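Local coordinates for succinoglycan biosynthesis protein (Bacillus cereus ATCC 14579, PDB 3B55) that binds calcium and, as a member of the erythromycin esterase-like family, probably acts as a hydrolase, although its substrate is not established, at residues L80-H85 against E89-K94; G305-V310 against K425-L430; G346-K351 against P403-I408. The protein carries 1 engineered substitution. All blocks are in the same frame, centred on the assembly; numbering follows the deposited sequence.

Contact 1: residues L80-H85 against E89-K94; sequences LGEATH and EVFTMK. With CA (calcium ion), chain B.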
# COMPACT_ATOMS: atom_id res chain seq x y z
N LEU A 80 5.40 -4.51 0.36
CA LEU A 80 6.11 -4.41 -0.92
C LEU A 80 6.01 -2.97 -1.39
O LEU A 80 5.03 -2.57 -2.02
CB LEU A 80 5.48 -5.39 -1.93
CG LEU A 80 6.16 -5.67 -3.27
CD1 LEU A 80 7.62 -6.09 -3.04
CD2 LEU A 80 5.39 -6.79 -4.00
N GLY A 81 7.04 -2.18 -1.10
CA GLY A 81 7.01 -0.78 -1.47
C GLY A 81 7.53 -0.39 -2.83
O GLY A 81 8.33 -1.10 -3.44
N GLU A 82 7.05 0.75 -3.32
CA GLU A 82 7.49 1.27 -4.62
C GLU A 82 8.20 2.59 -4.37
O GLU A 82 7.66 3.47 -3.71
CB GLU A 82 6.31 1.44 -5.59
CG GLU A 82 5.02 1.93 -4.95
CD GLU A 82 3.80 1.60 -5.82
OE1 GLU A 82 3.62 0.41 -6.17
OE2 GLU A 82 3.03 2.52 -6.16
N ALA A 83 9.43 2.71 -4.87
CA ALA A 83 10.20 3.92 -4.67
C ALA A 83 9.42 5.15 -5.12
O ALA A 83 9.60 6.23 -4.58
CB ALA A 83 11.54 3.84 -5.42
N THR A 84 8.55 4.95 -6.10
CA THR A 84 7.73 6.02 -6.65
C THR A 84 6.48 5.43 -7.31
O THR A 84 6.49 4.27 -7.72
CB THR A 84 8.47 6.81 -7.74
OG1 THR A 84 7.54 7.68 -8.39
CG2 THR A 84 9.07 5.86 -8.79
N HIS A 85 5.43 6.23 -7.42
CA HIS A 85 4.20 5.77 -8.05
C HIS A 85 4.19 6.00 -9.56
O HIS A 85 3.17 5.75 -10.21
CB HIS A 85 2.98 6.49 -7.48
CG HIS A 85 2.67 6.10 -6.08
ND1 HIS A 85 2.83 4.81 -5.61
CD2 HIS A 85 2.13 6.80 -5.05
CE1 HIS A 85 2.41 4.73 -4.37
NE2 HIS A 85 1.98 5.93 -4.01
N GLU A 89 9.10 0.01 -14.60
CA GLU A 89 9.87 -1.14 -14.11
C GLU A 89 9.59 -1.44 -12.65
O GLU A 89 9.65 -2.59 -12.23
CB GLU A 89 11.38 -0.90 -14.29
CG GLU A 89 11.84 -0.72 -15.74
CD GLU A 89 11.36 0.59 -16.38
OE1 GLU A 89 10.92 1.51 -15.65
OE2 GLU A 89 11.47 0.70 -17.62
N VAL A 90 9.31 -0.40 -11.87
CA VAL A 90 9.03 -0.62 -10.46
C VAL A 90 7.72 -1.39 -10.34
O VAL A 90 7.64 -2.36 -9.58
CB VAL A 90 8.92 0.71 -9.69
CG1 VAL A 90 8.54 0.43 -8.26
CG2 VAL A 90 10.26 1.43 -9.74
N PHE A 91 6.71 -0.97 -11.10
CA PHE A 91 5.43 -1.66 -11.07
C PHE A 91 5.57 -3.11 -11.54
O PHE A 91 5.13 -4.03 -10.85
CB PHE A 91 4.40 -0.97 -11.97
CG PHE A 91 3.81 0.29 -11.39
CD1 PHE A 91 3.57 0.41 -10.02
CD2 PHE A 91 3.46 1.35 -12.22
CE1 PHE A 91 2.99 1.56 -9.49
CE2 PHE A 91 2.88 2.51 -11.71
CZ PHE A 91 2.64 2.61 -10.33
N THR A 92 6.18 -3.32 -12.71
CA THR A 92 6.31 -4.68 -13.22
C THR A 92 7.14 -5.60 -12.34
O THR A 92 6.84 -6.79 -12.24
CB THR A 92 6.91 -4.71 -14.65
OG1 THR A 92 8.23 -4.15 -14.64
CG2 THR A 92 6.01 -3.93 -15.63
N MSE A 93 8.18 -5.07 -11.70
CA MSE A 93 9.01 -5.89 -10.83
C MSE A 93 8.20 -6.29 -9.59
O MSE A 93 8.38 -7.39 -9.04
CB MSE A 93 10.26 -5.12 -10.39
CG MSE A 93 11.25 -5.95 -9.62
SE MSE A 93 11.90 -7.50 -10.62
CE MSE A 93 13.24 -6.65 -11.68
N LYS A 94 7.31 -5.41 -9.14
CA LYS A 94 6.49 -5.71 -7.98
C LYS A 94 5.44 -6.74 -8.37
O LYS A 94 5.00 -7.56 -7.55
CB LYS A 94 5.82 -4.44 -7.46
CG LYS A 94 6.73 -3.59 -6.58
CD LYS A 94 5.98 -2.40 -6.00
CE LYS A 94 4.78 -2.85 -5.18
NZ LYS A 94 4.04 -1.67 -4.64
CA CA B . 0.95 7.03 -2.17

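Contact 2: residues G305-V310 against K425-L430; sequences GHNGHV and KAFDIL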
# COMPACT_ATOMS: atom_id res chain seq x y z
N GLY A 305 2.23 -0.81 -1.63
CA GLY A 305 2.10 0.64 -1.51
C GLY A 305 3.44 1.35 -1.67
O GLY A 305 4.44 0.75 -2.06
N HIS A 306 3.47 2.64 -1.35
CA HIS A 306 4.68 3.45 -1.46
C HIS A 306 5.71 3.04 -0.39
O HIS A 306 5.34 2.58 0.69
CB HIS A 306 4.30 4.93 -1.31
CG HIS A 306 5.40 5.89 -1.64
ND1 HIS A 306 6.49 6.08 -0.82
CD2 HIS A 306 5.58 6.72 -2.69
CE1 HIS A 306 7.29 6.99 -1.35
NE2 HIS A 306 6.76 7.39 -2.49
N ASN A 307 7.00 3.19 -0.71
CA ASN A 307 8.07 2.86 0.24
C ASN A 307 7.82 3.48 1.61
O ASN A 307 8.08 2.87 2.65
CB ASN A 307 9.43 3.36 -0.27
CG ASN A 307 10.12 2.37 -1.20
OD1 ASN A 307 11.18 2.66 -1.75
ND2 ASN A 307 9.53 1.19 -1.36
N GLY A 308 7.30 4.71 1.60
CA GLY A 308 7.03 5.40 2.84
C GLY A 308 5.92 4.83 3.71
O GLY A 308 5.87 5.12 4.91
N HIS A 309 5.03 4.02 3.13
CA HIS A 309 3.94 3.45 3.90
C HIS A 309 4.19 2.01 4.36
O HIS A 309 3.41 1.48 5.16
CB HIS A 309 2.63 3.54 3.11
CG HIS A 309 2.15 4.94 2.89
ND1 HIS A 309 1.89 5.81 3.93
CD2 HIS A 309 1.87 5.62 1.75
CE1 HIS A 309 1.47 6.97 3.44
NE2 HIS A 309 1.45 6.88 2.12
N VAL A 310 5.25 1.38 3.86
CA VAL A 310 5.57 0.01 4.27
C VAL A 310 6.91 -0.10 4.99
O VAL A 310 7.24 -1.16 5.53
CB VAL A 310 5.59 -1.00 3.07
CG1 VAL A 310 4.21 -1.09 2.44
CG2 VAL A 310 6.62 -0.57 2.04
N LYS A 425 17.22 -0.23 8.81
CA LYS A 425 16.12 -0.23 9.77
C LYS A 425 14.76 -0.16 9.09
O LYS A 425 13.79 -0.72 9.58
CB LYS A 425 16.28 0.94 10.74
CG LYS A 425 17.59 0.89 11.53
CD LYS A 425 17.65 1.96 12.62
CE LYS A 425 19.03 1.96 13.28
NZ LYS A 425 19.07 2.71 14.57
N ALA A 426 14.70 0.52 7.96
CA ALA A 426 13.45 0.67 7.22
C ALA A 426 13.02 -0.60 6.49
O ALA A 426 11.83 -0.93 6.46
CB ALA A 426 13.57 1.81 6.24
N PHE A 427 13.98 -1.32 5.90
CA PHE A 427 13.66 -2.53 5.15
C PHE A 427 14.50 -3.76 5.45
O PHE A 427 15.69 -3.67 5.76
CB PHE A 427 13.78 -2.26 3.65
CG PHE A 427 12.95 -1.11 3.16
CD1 PHE A 427 11.57 -1.22 3.06
CD2 PHE A 427 13.56 0.08 2.77
CE1 PHE A 427 10.79 -0.15 2.58
CE2 PHE A 427 12.80 1.15 2.29
CZ PHE A 427 11.41 1.04 2.20
N ASP A 428 13.86 -4.92 5.34
CA ASP A 428 14.53 -6.20 5.55
C ASP A 428 15.13 -6.62 4.20
O ASP A 428 16.18 -7.24 4.15
CB ASP A 428 13.52 -7.27 5.99
CG ASP A 428 12.80 -6.91 7.28
OD1 ASP A 428 13.48 -6.62 8.29
OD2 ASP A 428 11.54 -6.93 7.28
N ILE A 429 14.45 -6.27 3.12
CA ILE A 429 14.91 -6.65 1.78
C ILE A 429 14.83 -5.50 0.80
O ILE A 429 13.81 -4.81 0.72
CB ILE A 429 14.06 -7.82 1.25
CG1 ILE A 429 14.15 -9.00 2.24
CG2 ILE A 429 14.53 -8.24 -0.15
CD1 ILE A 429 13.14 -10.10 2.00
N LEU A 430 15.91 -5.28 0.05
CA LEU A 430 15.93 -4.21 -0.94
C LEU A 430 16.07 -4.72 -2.37
O LEU A 430 16.91 -5.57 -2.67
CB LEU A 430 17.07 -3.22 -0.68
CG LEU A 430 17.00 -2.04 -1.68
CD1 LEU A 430 16.37 -0.83 -1.01
CD2 LEU A 430 18.38 -1.70 -2.19

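Contact 3: residues G346-K351 against P403-I408; sequences GQYNVK and PIFAGI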
# COMPACT_ATOMS: atom_id res chain seq x y z
N GLY A 346 17.10 7.44 -14.67
CA GLY A 346 15.89 7.30 -15.45
C GLY A 346 14.86 8.40 -15.26
O GLY A 346 15.13 9.42 -14.62
N GLN A 347 13.68 8.19 -15.83
CA GLN A 347 12.59 9.14 -15.74
C GLN A 347 11.34 8.48 -15.20
O GLN A 347 11.16 7.26 -15.33
CB GLN A 347 12.31 9.75 -17.11
CG GLN A 347 13.54 10.37 -17.75
CD GLN A 347 13.25 11.01 -19.08
OE1 GLN A 347 12.69 12.11 -19.15
NE2 GLN A 347 13.61 10.32 -20.16
N TYR A 348 10.46 9.27 -14.60
CA TYR A 348 9.24 8.75 -14.01
C TYR A 348 8.13 9.78 -14.08
O TYR A 348 8.39 10.97 -14.31
CB TYR A 348 9.48 8.38 -12.55
CG TYR A 348 10.11 9.50 -11.74
CD1 TYR A 348 11.49 9.71 -11.76
CD2 TYR A 348 9.33 10.35 -10.96
CE1 TYR A 348 12.07 10.76 -11.04
CE2 TYR A 348 9.90 11.40 -10.24
CZ TYR A 348 11.27 11.59 -10.28
OH TYR A 348 11.84 12.63 -9.60
N ASN A 349 6.89 9.32 -13.89
CA ASN A 349 5.75 10.22 -13.91
C ASN A 349 5.63 10.89 -12.54
O ASN A 349 5.84 10.26 -11.50
CB ASN A 349 4.44 9.47 -14.19
CG ASN A 349 4.30 9.07 -15.64
OD1 ASN A 349 4.54 9.87 -16.54
ND2 ASN A 349 3.90 7.83 -15.87
N VAL A 350 5.30 12.18 -12.56
CA VAL A 350 5.13 12.95 -11.34
C VAL A 350 4.31 14.17 -11.72
O VAL A 350 4.28 14.56 -12.89
CB VAL A 350 6.49 13.40 -10.77
CG1 VAL A 350 7.18 14.37 -11.75
CG2 VAL A 350 6.30 14.05 -9.42
N LYS A 351 3.62 14.77 -10.75
CA LYS A 351 2.84 15.97 -11.03
C LYS A 351 3.79 17.16 -11.12
O LYS A 351 4.63 17.36 -10.25
CB LYS A 351 1.81 16.20 -9.92
CG LYS A 351 0.63 15.23 -9.96
CD LYS A 351 -0.41 15.57 -8.92
CE LYS A 351 -1.63 14.66 -9.02
NZ LYS A 351 -2.54 14.80 -7.85
N PRO A 403 20.91 10.04 2.81
CA PRO A 403 19.91 10.53 1.87
C PRO A 403 19.41 9.47 0.89
O PRO A 403 20.16 8.59 0.46
CB PRO A 403 20.64 11.65 1.14
CG PRO A 403 21.67 12.11 2.15
CD PRO A 403 22.17 10.80 2.67
N ILE A 404 18.13 9.56 0.55
CA ILE A 404 17.53 8.63 -0.39
C ILE A 404 16.40 9.32 -1.10
O ILE A 404 15.69 10.14 -0.52
CB ILE A 404 16.97 7.37 0.29
CG1 ILE A 404 16.50 6.38 -0.78
CG2 ILE A 404 15.80 7.75 1.21
CD1 ILE A 404 16.23 4.96 -0.28
N PHE A 405 16.24 8.99 -2.38
CA PHE A 405 15.18 9.54 -3.21
C PHE A 405 13.85 9.37 -2.46
O PHE A 405 13.52 8.28 -2.00
CB PHE A 405 15.20 8.77 -4.54
CG PHE A 405 14.00 9.01 -5.40
CD1 PHE A 405 13.77 10.25 -6.00
CD2 PHE A 405 13.10 7.97 -5.64
CE1 PHE A 405 12.68 10.44 -6.83
CE2 PHE A 405 12.00 8.16 -6.47
CZ PHE A 405 11.79 9.40 -7.07
N ALA A 406 13.08 10.45 -2.33
CA ALA A 406 11.81 10.41 -1.61
C ALA A 406 10.64 9.85 -2.42
O ALA A 406 9.80 9.11 -1.89
CB ALA A 406 11.46 11.80 -1.09
N GLY A 407 10.58 10.22 -3.69
CA GLY A 407 9.53 9.71 -4.55
C GLY A 407 8.11 10.21 -4.32
O GLY A 407 7.15 9.47 -4.59
N ILE A 408 7.95 11.43 -3.84
CA ILE A 408 6.62 11.99 -3.62
C ILE A 408 5.94 12.23 -4.98
O ILE A 408 6.61 12.53 -5.97
CB ILE A 408 6.68 13.29 -2.81
CG1 ILE A 408 7.39 13.03 -1.48
CG2 ILE A 408 5.28 13.82 -2.55
CD1 ILE A 408 6.77 11.87 -0.70

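Contact 1: residues L80-H85 against E89-K94
Lys94 NZ is gripped by two oxygens of residues 80-85: it forms a salt bridge with Glu82 OE1, NZ to OE1 2.6 Å, and donates to the backbone oxygen of Leu80, NZ to O 2.9 Å. The ammonium meets OE1 on the anti side of the carboxylate, 31° out of its plane. A bend in the lysine chain (chi3 58°) turns its end across the strand, toward Glu82 and the Leu80 carbonyl. Its methylenes lie alongside Leu80, the two side chains running opposite ways, with Leu80 CG 3.7 Å from Lys94 CE. Nearer the glutamate backbone, Val90 CG1 packs on Glu82 CB at 3.6 Å. The Phe91 ring presents its edge to the carboxylate, Phe91 CE1 lying 3.5 Å from Glu82 OE2, with ring and carboxylate planes 63° apart. OE2 also lies implausibly close to His85 ND1, so the bond there is doubtful in detail; NE2 of His85 binds the calcium ion at 2.4 Å, with Glu113 as a further ligand. Trp304 adds a cation-pi contact to Lys94. The end of strand 77-82 is thus packed against the antiparallel helix 88-104 that follows it, and the salt bridge holds one oxygen of Glu82 while the other faces the metal-bound histidine, which Glu82 probably helps to orient from the second shell.

Contact 2: residues G305-V310 against K425-L430
Phe427 reaches Asn307 and Val310 with the far edge of its ring, the side chain of Asn307 crossing it at about a right angle. CZ leads: it lies 3.9 Å from Asn307 CG and 3.8 Å from the backbone oxygen of Asn307, which sits near the ring plane. Amide and ring planes are 57° apart, so the two flat groups do not stack. Beside CZ, Phe427 CE1 meets the Val310 methyl CG2 at 4.2 Å, again near the ring plane, in a looser apolar touch. With CG anti to its own carbonyl carbon (chi1 -56°), Phe427 sends its ring from the end of helix 423-426 toward the short helical turn at 307-310. That turn is capped by His306, whose ND1 accepts from Gly308 N at 2.9 Å; the bond is nearly straight at 173° and lies in the imidazole plane. The other imidazole nitrogen, NE2, is hydrogen-bonded to Gly407 O, so both nitrogens of His306 are engaged. Ser338 and Met315 also touch the Phe427 side chain. The contact is buried packing at the C-terminal end of strand 301-306, where the chain leaves the parallel part of the central sheet through an N-capped turn close to the calcium site.

Contact 3: residues G346-K351 against P403-I408
Tyr348 and Phe405 form the aromatic part of this contact, a T-shaped (edge-to-face) pair in which the edge of Phe405 is directed at a face of Tyr348. The ring centroids of Tyr348 and Phe405 are 5.4 Å apart and their planes 67° from each other. Phe405 CZ stands over the tyrosine face, offset toward its rim, and Phe405 CE1 lies 3.9 Å from Tyr348 CZ. The hydroxyl lies at the phenylalanine edge: Tyr348 OH is 3.6 Å from Phe405 CE1, near the plane of that ring. The rings come from opposite directions, Phe405 extending with CG anti to its backbone N (chi1 168°). The backbone just after Phe405 also packs on its ring, Gly407 N lying 3.6 Å above the centre where the chain turns with positive phi. The second kind of contact is a methyl against a carbonyl, Val350 CG2 3.8 Å from Ile408 O. Glu411 touches both Tyr348 and Val350, while Asn372 of helix 371-376 packs on Phe405. Strand 346-351, paired antiparallel with 357-362, is thereby joined to the end of strand 402-405, which pairs antiparallel with 418-421, and to the loop that follows it; these two small sheets are separate from the central one.

From the N terminus, contact 1 closes first, across a short loop from strand 77-82 into helix 88-104. The chain then runs on to strand 301-306, where contact 2 opens a long loop that returns only after helix 423-426; contact 3 opens and closes within that loop. Contacts 1 and 2 meet at the C-terminal ends of neighbouring strands of the central sheet, 77-82 and 301-306: Glu82 probably bonds through its backbone to Gly305 and Asn307. Contact 3 joins two small two-stranded sheets and reaches the others through Phe405, which packs on Ala83 and Thr84, and through the loop after it, which reaches His306. All three thus converge near the calcium ion.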